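Local coordinates for protein circadian oscillation regulator (Nostoc sp., PDB 1R5Q) that probably stimulates KaiC autophosphorylation as a homodimeric component of the KaiABC oscillator, the main circadian regulator of cyanobacteria, at residues D6-I9 with L10-Q13; L14-D17 with Y18-I21; D37-I40 with N41-C45; N47-V50 with P51-I54; R82-L85 with I86-A90. All blocks are in the same frame, centred on the assembly; numbering follows the deposited sequence.

All five contacts are local, made along a helix or at its start, and together sample every helix of a four-helix bundle. Contact 1 is on the surface; contacts 2 to 5 are partly buried, each with one side in the bundle interior. Contacts 1 and 2 share helix 8-24: the first is rich in glutamines, the second reaches inward through Tyr18 and Ile21 while its other sides carry charges and a water. Contact 3, on helix 33-45, brings Phe39 against Tyr18 of contact 2 and Ile88 of contact 5. Contact 4 opens helix 50-67 with prolines, and its Val50 packs on Leu89 of contact 5, whose side-chain packing on helix 82-100 is aliphatic, with polar flanks.

Contact 1: residues D6-I9 with L10-Q13; sequences DQQI and LLQQ
Gln7 and Leu11 make the straightest bond of this first helical turn: Leu11 N points its hydrogen at Gln7 O over 3.1 Å, with an angle of 175° at the hydrogen and the donor lying in the carbonyl plane. The same oxygen also receives a weak, strongly bent bond from Leu10 N. One residue on, Gln12 N reaches Gln8 O at 3.0 Å, tilted away from the carbonyl plane. The bond from Gln13 N to Ile9 O is longer and weak, yet the side chain fits closely there, Gln13 CG sitting 3.2 Å from Ile9 O. Ahead of the turn, Asp6 supplies a cap: its OD2 takes the N-H of Gln8 from above the carboxylate plane at 3.2 Å, giving a partner to an amide at the helix start.

The outer side is looser. Gln8 is turned back on itself by its bent second torsion (chi2 -49°), which brings NE2 to 3.8 Å from Leu11 CD1. Its OE1 lies 4.0 Å from Gln12 OE1, two acceptors that do not bond, with the amide planes 36° apart. On another side of the helix, Ile9 and Gln13 run alongside each other and point the same way, Ile9 CG2 coming no nearer than 4.1 Å to Gln13 OE1.

Most of these side chains face solvent. The links to the rest of the chain are packing contacts: Leu10 rests on Ala46 in the loop after helix 33-45, and the Leu11 methyl CD1 lies against the Glu52 carboxylate of helix 50-67.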
# COMPACT_ATOMS: atom_id res chain seq x y z
N ASP A 6 7.24 -14.33 -12.91
CA ASP A 6 8.14 -13.24 -12.49
C ASP A 6 7.69 -12.29 -11.35
O ASP A 6 6.89 -12.65 -10.50
CB ASP A 6 8.47 -12.38 -13.72
CG ASP A 6 7.24 -11.69 -14.29
OD1 ASP A 6 7.36 -11.01 -15.33
OD2 ASP A 6 6.15 -11.81 -13.68
N GLN A 7 8.23 -11.07 -11.37
CA GLN A 7 7.95 -10.06 -10.34
C GLN A 7 6.47 -9.68 -10.21
O GLN A 7 5.99 -9.37 -9.11
CB GLN A 7 8.77 -8.78 -10.60
CG GLN A 7 8.33 -7.97 -11.80
CD GLN A 7 9.24 -6.77 -12.09
OE1 GLN A 7 8.92 -5.92 -12.92
NE2 GLN A 7 10.38 -6.72 -11.41
N GLN A 8 5.74 -9.71 -11.32
CA GLN A 8 4.33 -9.37 -11.30
C GLN A 8 3.51 -10.23 -10.35
O GLN A 8 2.47 -9.79 -9.86
CB GLN A 8 3.74 -9.44 -12.71
CG GLN A 8 4.19 -8.29 -13.61
CD GLN A 8 4.03 -6.92 -12.95
OE1 GLN A 8 3.02 -6.65 -12.26
NE2 GLN A 8 5.01 -6.04 -13.16
N ILE A 9 3.96 -11.46 -10.09
CA ILE A 9 3.21 -12.33 -9.17
C ILE A 9 3.09 -11.64 -7.80
O ILE A 9 1.99 -11.54 -7.24
CB ILE A 9 3.90 -13.71 -8.99
CG1 ILE A 9 3.72 -14.54 -10.27
CG2 ILE A 9 3.28 -14.46 -7.80
CD1 ILE A 9 4.19 -15.98 -10.14
N LEU A 10 4.20 -11.14 -7.28
CA LEU A 10 4.18 -10.47 -5.98
C LEU A 10 3.57 -9.07 -6.05
O LEU A 10 2.79 -8.70 -5.18
CB LEU A 10 5.60 -10.38 -5.40
CG LEU A 10 5.70 -9.52 -4.14
CD1 LEU A 10 4.81 -10.09 -3.03
CD2 LEU A 10 7.17 -9.47 -3.71
N LEU A 11 3.93 -8.31 -7.08
CA LEU A 11 3.40 -6.96 -7.21
C LEU A 11 1.87 -6.92 -7.30
O LEU A 11 1.25 -5.94 -6.88
CB LEU A 11 4.01 -6.24 -8.43
CG LEU A 11 5.52 -5.92 -8.38
CD1 LEU A 11 5.91 -5.07 -9.60
CD2 LEU A 11 5.84 -5.16 -7.09
N GLN A 12 1.26 -7.98 -7.85
CA GLN A 12 -0.20 -8.03 -7.95
C GLN A 12 -0.80 -8.39 -6.59
O GLN A 12 -1.86 -7.88 -6.21
CB GLN A 12 -0.66 -9.03 -9.02
CG GLN A 12 -0.61 -8.47 -10.45
CD GLN A 12 -1.33 -7.13 -10.59
OE1 GLN A 12 -0.73 -6.11 -10.97
NE2 GLN A 12 -2.62 -7.12 -10.27
N GLN A 13 -0.11 -9.27 -5.86
CA GLN A 13 -0.57 -9.65 -4.53
C GLN A 13 -0.50 -8.40 -3.63
O GLN A 13 -1.42 -8.14 -2.84
CB GLN A 13 0.30 -10.77 -3.96
CG GLN A 13 0.14 -12.13 -4.67
CD GLN A 13 1.04 -13.23 -4.11
OE1 GLN A 13 0.92 -14.40 -4.49
NE2 GLN A 13 1.96 -12.86 -3.21

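Contact 2: residues L14-D17 with Y18-I21; sequences LKSD and YRQI
Arg19 and Lys15 are joined twice, once directly and once through a shared acid. Directly, Arg19 N donates to Lys15 O at 2.9 Å, in step with the bond from Tyr18 N to Leu14 O on the preceding residue. Farther out, Arg19 NH2 and Lys15 NZ both form salt bridges to Glu63 of helix 50-67, and Lys15 has a second one to Glu59. The two cationic ends therefore gather round the same carboxylate, their charged atoms 5.4 Å apart from Lys15 NZ to Arg19 NH2.

On the outer side a water ties three residues together. It donates to Ser16 O at 2.9 Å, and accepts from Gln20 NE2 and, in the guanidinium plane, from Arg19 NH1. Ser16 O is thereby gripped twice, since Gln20 N also bonds to it at 3.3 Å. The bend in the arginine (chi3 -69°) turns its head back over the previous turn, where NH1 stands 3.7 Å from Ser16 CA.

Packing takes over on the inner side. Ile21 lays CG1 3.5 Å from Asp17 O before its branches continue toward Phe39 and Ile36. Tyr18, with CG opposite its own N (chi1 -167°), drives its ring into the interior, where OH bonds to His57. Polar and charged residues line the outer and flanking sides, while Leu14, Tyr18 and Ile21 face inward, the amphipathic pattern of a helix in a four-helix bundle, as here in the KaiA C-terminal domain.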
# COMPACT_ATOMS: atom_id res chain seq x y z
N LEU A 14 0.59 -7.65 -3.73
CA LEU A 14 0.76 -6.44 -2.92
C LEU A 14 -0.32 -5.42 -3.24
O LEU A 14 -0.86 -4.78 -2.35
CB LEU A 14 2.15 -5.84 -3.15
CG LEU A 14 3.26 -6.70 -2.55
CD1 LEU A 14 4.62 -6.16 -2.97
CD2 LEU A 14 3.11 -6.72 -1.04
N LYS A 15 -0.64 -5.26 -4.52
CA LYS A 15 -1.69 -4.34 -4.92
C LYS A 15 -3.02 -4.80 -4.28
O LYS A 15 -3.78 -4.00 -3.73
CB LYS A 15 -1.80 -4.29 -6.45
CG LYS A 15 -2.96 -3.46 -6.97
CD LYS A 15 -2.73 -3.05 -8.43
CE LYS A 15 -3.94 -2.29 -8.98
NZ LYS A 15 -3.68 -1.74 -10.35
N SER A 16 -3.27 -6.10 -4.34
CA SER A 16 -4.48 -6.65 -3.75
C SER A 16 -4.52 -6.35 -2.26
O SER A 16 -5.55 -5.93 -1.73
CB SER A 16 -4.55 -8.17 -3.98
OG SER A 16 -5.46 -8.77 -3.07
N ASP A 17 -3.39 -6.54 -1.58
CA ASP A 17 -3.31 -6.30 -0.14
C ASP A 17 -3.55 -4.82 0.22
O ASP A 17 -4.23 -4.52 1.21
CB ASP A 17 -1.94 -6.73 0.39
CG ASP A 17 -1.70 -8.25 0.29
OD1 ASP A 17 -0.54 -8.67 0.43
OD2 ASP A 17 -2.67 -9.02 0.09
N TYR A 18 -2.97 -3.94 -0.59
CA TYR A 18 -3.08 -2.50 -0.39
C TYR A 18 -4.52 -2.06 -0.62
O TYR A 18 -5.00 -1.16 0.07
CB TYR A 18 -2.15 -1.74 -1.35
CG TYR A 18 -1.96 -0.27 -1.00
CD1 TYR A 18 -1.17 0.11 0.08
CD2 TYR A 18 -2.62 0.74 -1.71
CE1 TYR A 18 -1.03 1.47 0.46
CE2 TYR A 18 -2.50 2.09 -1.35
CZ TYR A 18 -1.70 2.44 -0.26
OH TYR A 18 -1.55 3.75 0.09
N ARG A 19 -5.19 -2.69 -1.58
CA ARG A 19 -6.59 -2.36 -1.86
C ARG A 19 -7.40 -2.59 -0.58
O ARG A 19 -8.19 -1.74 -0.16
CB ARG A 19 -7.15 -3.24 -2.99
CG ARG A 19 -8.65 -3.05 -3.21
CD ARG A 19 -9.24 -4.03 -4.23
NE ARG A 19 -8.76 -3.77 -5.58
CZ ARG A 19 -7.93 -4.58 -6.23
NH1 ARG A 19 -7.49 -5.70 -5.64
NH2 ARG A 19 -7.53 -4.28 -7.47
N GLN A 20 -7.20 -3.74 0.05
CA GLN A 20 -7.90 -4.06 1.29
C GLN A 20 -7.55 -3.07 2.43
O GLN A 20 -8.40 -2.80 3.29
CB GLN A 20 -7.61 -5.51 1.71
CG GLN A 20 -8.28 -6.59 0.81
CD GLN A 20 -9.77 -6.31 0.53
OE1 GLN A 20 -10.55 -6.03 1.45
NE2 GLN A 20 -10.17 -6.40 -0.75
N ILE A 21 -6.33 -2.53 2.44
CA ILE A 21 -5.95 -1.56 3.48
C ILE A 21 -6.73 -0.26 3.21
O ILE A 21 -7.31 0.34 4.13
CB ILE A 21 -4.41 -1.25 3.46
CG1 ILE A 21 -3.64 -2.47 3.99
CG2 ILE A 21 -4.10 0.02 4.32
CD1 ILE A 21 -2.14 -2.46 3.66
O HOH W 1 -8.12 -6.94 -2.74

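Contact 3: residues D37-I40 with N41-C45; sequences DKFI and NAVFC
Val43 leans back over Phe39, one turn earlier in the helix, and can be followed atom by atom. Its CB lies 3.9 Å beyond Phe39 O, the oxygen to which Val43 N donates at 3.1 Å. From there the two methyls part. CG1, opposite the carbonyl carbon (chi1 -61°), passes Phe39 O and ends over one face of the Phe39 ring, 4.0 Å from the centroid and 22° off the normal, a CH-pi contact. It is displaced toward the rim, so its nearest ring atom is Phe39 CZ at 3.7 Å. CG2 takes the crowded position between N and carbonyl carbon and meets Ile40 O at 3.2 Å. That oxygen also accepts from Phe44 N at 2.9 Å, so the methyl packs against an oxygen already bonded. With an alanine at Val43 the ring face of Phe39 would probably lose its methyl cover and a gap would open beside CZ. Around them the bundle closes in: Phe39 meets Tyr18 and Leu14 of helix 8-24 and Ile88 of helix 82-100, Val43 touches Leu14 and Leu92, and Ile40 turns to Ile88 and His91.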
# COMPACT_ATOMS: atom_id res chain seq x y z
N ASP A 37 0.86 -3.91 8.94
CA ASP A 37 2.13 -4.45 9.39
C ASP A 37 2.63 -5.52 8.43
O ASP A 37 3.82 -5.58 8.12
CB ASP A 37 2.00 -5.02 10.81
CG ASP A 37 2.02 -3.93 11.88
OD1 ASP A 37 2.76 -2.93 11.71
OD2 ASP A 37 1.31 -4.08 12.90
N LYS A 38 1.72 -6.35 7.93
CA LYS A 38 2.08 -7.41 6.99
C LYS A 38 2.51 -6.88 5.63
O LYS A 38 3.44 -7.40 5.02
CB LYS A 38 0.92 -8.39 6.82
CG LYS A 38 0.64 -9.26 8.03
CD LYS A 38 -0.43 -10.31 7.73
CE LYS A 38 -0.04 -11.21 6.54
NZ LYS A 38 -1.05 -12.28 6.27
N PHE A 39 1.79 -5.86 5.15
CA PHE A 39 2.10 -5.22 3.87
C PHE A 39 3.49 -4.59 3.97
O PHE A 39 4.31 -4.70 3.05
CB PHE A 39 1.05 -4.12 3.54
CG PHE A 39 1.36 -3.33 2.27
CD1 PHE A 39 1.04 -3.83 1.02
CD2 PHE A 39 2.01 -2.10 2.35
CE1 PHE A 39 1.36 -3.15 -0.13
CE2 PHE A 39 2.34 -1.39 1.18
CZ PHE A 39 2.02 -1.91 -0.05
N ILE A 40 3.75 -3.91 5.08
CA ILE A 40 5.04 -3.25 5.27
C ILE A 40 6.20 -4.27 5.26
O ILE A 40 7.21 -4.06 4.59
CB ILE A 40 5.05 -2.46 6.59
CG1 ILE A 40 4.03 -1.30 6.49
CG2 ILE A 40 6.45 -1.94 6.89
CD1 ILE A 40 4.21 -0.40 5.25
N ASN A 41 6.02 -5.36 5.98
CA ASN A 41 7.07 -6.37 6.05
C ASN A 41 7.36 -6.98 4.68
O ASN A 41 8.51 -7.29 4.35
CB ASN A 41 6.66 -7.44 7.08
CG ASN A 41 7.78 -8.42 7.39
OD1 ASN A 41 7.77 -9.55 6.91
ND2 ASN A 41 8.75 -7.99 8.20
N ALA A 42 6.33 -7.12 3.85
CA ALA A 42 6.51 -7.69 2.52
C ALA A 42 7.25 -6.77 1.57
O ALA A 42 8.12 -7.23 0.84
CB ALA A 42 5.15 -8.09 1.92
N VAL A 43 6.90 -5.47 1.54
CA VAL A 43 7.57 -4.54 0.64
C VAL A 43 9.00 -4.32 1.13
O VAL A 43 9.91 -4.07 0.34
CB VAL A 43 6.83 -3.15 0.53
CG1 VAL A 43 5.43 -3.35 -0.03
CG2 VAL A 43 6.74 -2.50 1.87
N PHE A 44 9.16 -4.42 2.45
CA PHE A 44 10.45 -4.28 3.14
C PHE A 44 11.33 -5.48 2.72
O PHE A 44 12.44 -5.30 2.25
CB PHE A 44 10.19 -4.32 4.64
CG PHE A 44 11.42 -4.22 5.50
CD1 PHE A 44 12.29 -3.14 5.39
CD2 PHE A 44 11.67 -5.19 6.47
CE1 PHE A 44 13.38 -3.02 6.24
CE2 PHE A 44 12.75 -5.07 7.33
CZ PHE A 44 13.61 -3.98 7.22
N CYS A 45 10.81 -6.69 2.89
CA CYS A 45 11.58 -7.89 2.52
C CYS A 45 11.90 -8.02 1.03
O CYS A 45 12.94 -8.57 0.68
CB CYS A 45 10.84 -9.13 2.98
SG CYS A 45 10.86 -9.25 4.74

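Contact 4: residues N47-V50 with P51-I54; sequences NIPV and PEII
Pro49 and Pro51 set the shape of this helix start, the CB of Pro49 resting 3.7 Å from Pro51 CD. Beside them the chain of Glu52 runs alongside the Pro49 ring and points the same way, its CG 3.9 Å from Pro49 CD. Glu52 thus forms a shoulder that the proline leans on. The branch methyl of Ile48 fills the angle next to it: CG2 comes to 3.8 Å from Glu52 CB, the two side chains crossing at about a right angle, and also approaches Ile53 CG1 at 4.2 Å. Across the turn, Val50 offers CG1, set opposite its own N (chi1 169°), to the end of Ile54, where CD1 lies 4.0 Å away. Val50 CG1 touches Leu89 of helix 82-100 as well, so this one methyl is a bump shared by two helices, while Ile48 is pressed on Leu14 of helix 8-24.

The backbone follows the same outline. Pro49 is the N-cap residue, and its O takes Glu52 N at 3.1 Å from above the carbonyl plane. Val50 O then receives Ile54 N at 3.0 Å, nearly along the C=O axis, together with a weak bond from Ile53 N.

Chemically, neither proline has an N-H to offer, and the one at the N-cap has no polar side chain to cap with: the turn opens on the backbone bond to Pro49 O, amid mainly apolar side chains.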
# COMPACT_ATOMS: atom_id res chain seq x y z
N ASN A 47 12.45 -5.48 -1.07
CA ASN A 47 13.23 -4.31 -1.52
C ASN A 47 12.50 -3.50 -2.57
O ASN A 47 13.12 -2.92 -3.46
CB ASN A 47 14.58 -4.76 -2.10
CG ASN A 47 15.60 -3.63 -2.13
OD1 ASN A 47 16.48 -3.58 -2.99
ND2 ASN A 47 15.48 -2.73 -1.18
N ILE A 48 11.18 -3.46 -2.48
CA ILE A 48 10.38 -2.72 -3.44
C ILE A 48 10.59 -1.23 -3.24
O ILE A 48 10.48 -0.74 -2.12
CB ILE A 48 8.90 -3.08 -3.25
CG1 ILE A 48 8.69 -4.53 -3.72
CG2 ILE A 48 8.02 -2.09 -4.04
CD1 ILE A 48 7.58 -5.21 -3.01
N PRO A 49 10.90 -0.49 -4.32
CA PRO A 49 11.12 0.95 -4.28
C PRO A 49 9.82 1.69 -3.93
O PRO A 49 8.73 1.27 -4.31
CB PRO A 49 11.59 1.29 -5.70
CG PRO A 49 12.04 -0.01 -6.28
CD PRO A 49 11.07 -1.01 -5.69
N VAL A 50 9.95 2.81 -3.23
CA VAL A 50 8.77 3.58 -2.86
C VAL A 50 7.94 4.03 -4.08
O VAL A 50 6.72 3.98 -4.04
CB VAL A 50 9.18 4.80 -1.99
CG1 VAL A 50 8.00 5.76 -1.81
CG2 VAL A 50 9.65 4.30 -0.62
N PRO A 51 8.59 4.43 -5.19
CA PRO A 51 7.77 4.86 -6.34
C PRO A 51 6.76 3.80 -6.81
O PRO A 51 5.70 4.14 -7.34
CB PRO A 51 8.81 5.17 -7.42
CG PRO A 51 9.99 5.67 -6.60
CD PRO A 51 10.03 4.67 -5.44
N GLU A 52 7.10 2.53 -6.60
CA GLU A 52 6.21 1.45 -6.99
C GLU A 52 5.01 1.39 -6.07
O GLU A 52 3.91 1.09 -6.51
CB GLU A 52 6.94 0.10 -6.95
CG GLU A 52 8.06 -0.02 -7.96
CD GLU A 52 7.89 -1.25 -8.84
OE1 GLU A 52 8.77 -2.14 -8.80
OE2 GLU A 52 6.86 -1.31 -9.56
N ILE A 53 5.23 1.68 -4.79
CA ILE A 53 4.14 1.67 -3.84
C ILE A 53 3.21 2.83 -4.17
O ILE A 53 1.99 2.71 -4.08
CB ILE A 53 4.64 1.83 -2.39
CG1 ILE A 53 5.51 0.63 -2.02
CG2 ILE A 53 3.44 1.93 -1.43
CD1 ILE A 53 6.22 0.78 -0.67
N ILE A 54 3.81 3.95 -4.56
CA ILE A 54 3.02 5.12 -4.87
C ILE A 54 2.19 4.85 -6.11
O ILE A 54 1.06 5.33 -6.22
CB ILE A 54 3.90 6.37 -5.07
CG1 ILE A 54 4.54 6.77 -3.73
CG2 ILE A 54 3.07 7.53 -5.63
CD1 ILE A 54 5.34 8.06 -3.78

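Contact 5: residues R82-L85 with I86-A90; sequences RLTL and IDILA
Leu85 and Leu89, one turn apart, carry the side-chain contact. The CD1 methyl of Leu85 meets Leu89 at its branch point, CG, at 4.0 Å, and the Leu89 CD1 methyl comes back toward Leu85 CG. The first torsions bring this about: Leu85 holds CG opposite its own N (chi1 -178°), out to the side of the helix, and Leu89 folds back toward it (chi1 -65°), setting its CG 3.3 Å from Leu85 O. That oxygen also takes the N-H of Leu89 at 2.9 Å in a nearly straight bond of 171°. Similar fits recur round the turn: Ile86 CG1 lies 3.2 Å from Arg82 O, and Ile88 CG1 lies 3.3 Å from Thr84 O, each oxygen at the same time accepting from the isoleucine's own N.

Helix 82-100 is one member of the four-helix bundle, and its faces divide accordingly. Ile88 and Thr84 turn inward to Tyr18 of helix 8-24, Ile88 also meeting Phe39 and Ile40. Leu85 and Leu89 look toward helix 50-67, where His57 and Val50 receive them, and Leu85 also touches Tyr18. Putting an alanine in place of Leu85 would remove both methyls, and is likely to leave Leu89 CG without its neighbour and a gap beside His57 and Tyr18.

Farther out, polar partners fix the flanks. Asp87 OD1 bonds to the Tyr25 hydroxyl, and Arg82 NE forms a salt bridge with Asp75.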
# COMPACT_ATOMS: atom_id res chain seq x y z
N ARG A 82 -4.87 10.02 0.89
CA ARG A 82 -3.47 10.42 1.01
C ARG A 82 -3.01 10.18 2.46
O ARG A 82 -1.81 10.04 2.73
CB ARG A 82 -3.28 11.89 0.65
CG ARG A 82 -3.51 12.14 -0.83
CD ARG A 82 -3.34 13.60 -1.16
NE ARG A 82 -3.69 13.90 -2.54
CZ ARG A 82 -3.85 15.13 -3.01
NH1 ARG A 82 -3.70 16.18 -2.20
NH2 ARG A 82 -4.15 15.32 -4.29
N LEU A 83 -3.98 10.11 3.37
CA LEU A 83 -3.68 9.84 4.78
C LEU A 83 -3.12 8.42 4.89
O LEU A 83 -2.17 8.14 5.64
CB LEU A 83 -4.95 9.95 5.63
CG LEU A 83 -5.49 11.39 5.78
CD1 LEU A 83 -6.85 11.39 6.49
CD2 LEU A 83 -4.48 12.21 6.57
N THR A 84 -3.76 7.52 4.16
CA THR A 84 -3.36 6.13 4.11
C THR A 84 -1.92 6.02 3.58
O THR A 84 -1.09 5.30 4.14
CB THR A 84 -4.25 5.32 3.15
OG1 THR A 84 -5.63 5.44 3.56
CG2 THR A 84 -3.81 3.85 3.16
N LEU A 85 -1.63 6.74 2.50
CA LEU A 85 -0.30 6.68 1.91
C LEU A 85 0.75 7.23 2.88
O LEU A 85 1.85 6.68 3.02
CB LEU A 85 -0.27 7.46 0.60
CG LEU A 85 1.06 7.44 -0.18
CD1 LEU A 85 1.54 5.99 -0.43
CD2 LEU A 85 0.87 8.19 -1.50
N ILE A 86 0.41 8.31 3.56
CA ILE A 86 1.33 8.87 4.54
C ILE A 86 1.64 7.83 5.62
O ILE A 86 2.80 7.63 5.99
CB ILE A 86 0.73 10.13 5.23
CG1 ILE A 86 0.76 11.31 4.24
CG2 ILE A 86 1.54 10.46 6.51
CD1 ILE A 86 -0.15 12.48 4.63
N ASP A 87 0.59 7.18 6.11
CA ASP A 87 0.68 6.18 7.17
C ASP A 87 1.57 5.00 6.74
O ASP A 87 2.39 4.50 7.51
CB ASP A 87 -0.73 5.71 7.50
CG ASP A 87 -0.83 4.96 8.83
OD1 ASP A 87 -1.97 4.67 9.24
OD2 ASP A 87 0.20 4.64 9.46
N ILE A 88 1.42 4.59 5.49
CA ILE A 88 2.18 3.47 4.92
C ILE A 88 3.65 3.85 4.79
O ILE A 88 4.54 3.10 5.22
CB ILE A 88 1.60 3.10 3.52
CG1 ILE A 88 0.28 2.35 3.70
CG2 ILE A 88 2.64 2.30 2.70
CD1 ILE A 88 0.43 0.99 4.33
N LEU A 89 3.91 5.02 4.21
CA LEU A 89 5.28 5.47 4.04
C LEU A 89 6.00 5.72 5.36
O LEU A 89 7.19 5.47 5.47
CB LEU A 89 5.34 6.72 3.15
CG LEU A 89 4.89 6.52 1.69
CD1 LEU A 89 4.97 7.84 0.92
CD2 LEU A 89 5.78 5.46 1.04
N ALA A 90 5.28 6.23 6.36
CA ALA A 90 5.85 6.48 7.68
C ALA A 90 6.26 5.14 8.30
O ALA A 90 7.32 5.03 8.93
CB ALA A 90 4.83 7.18 8.59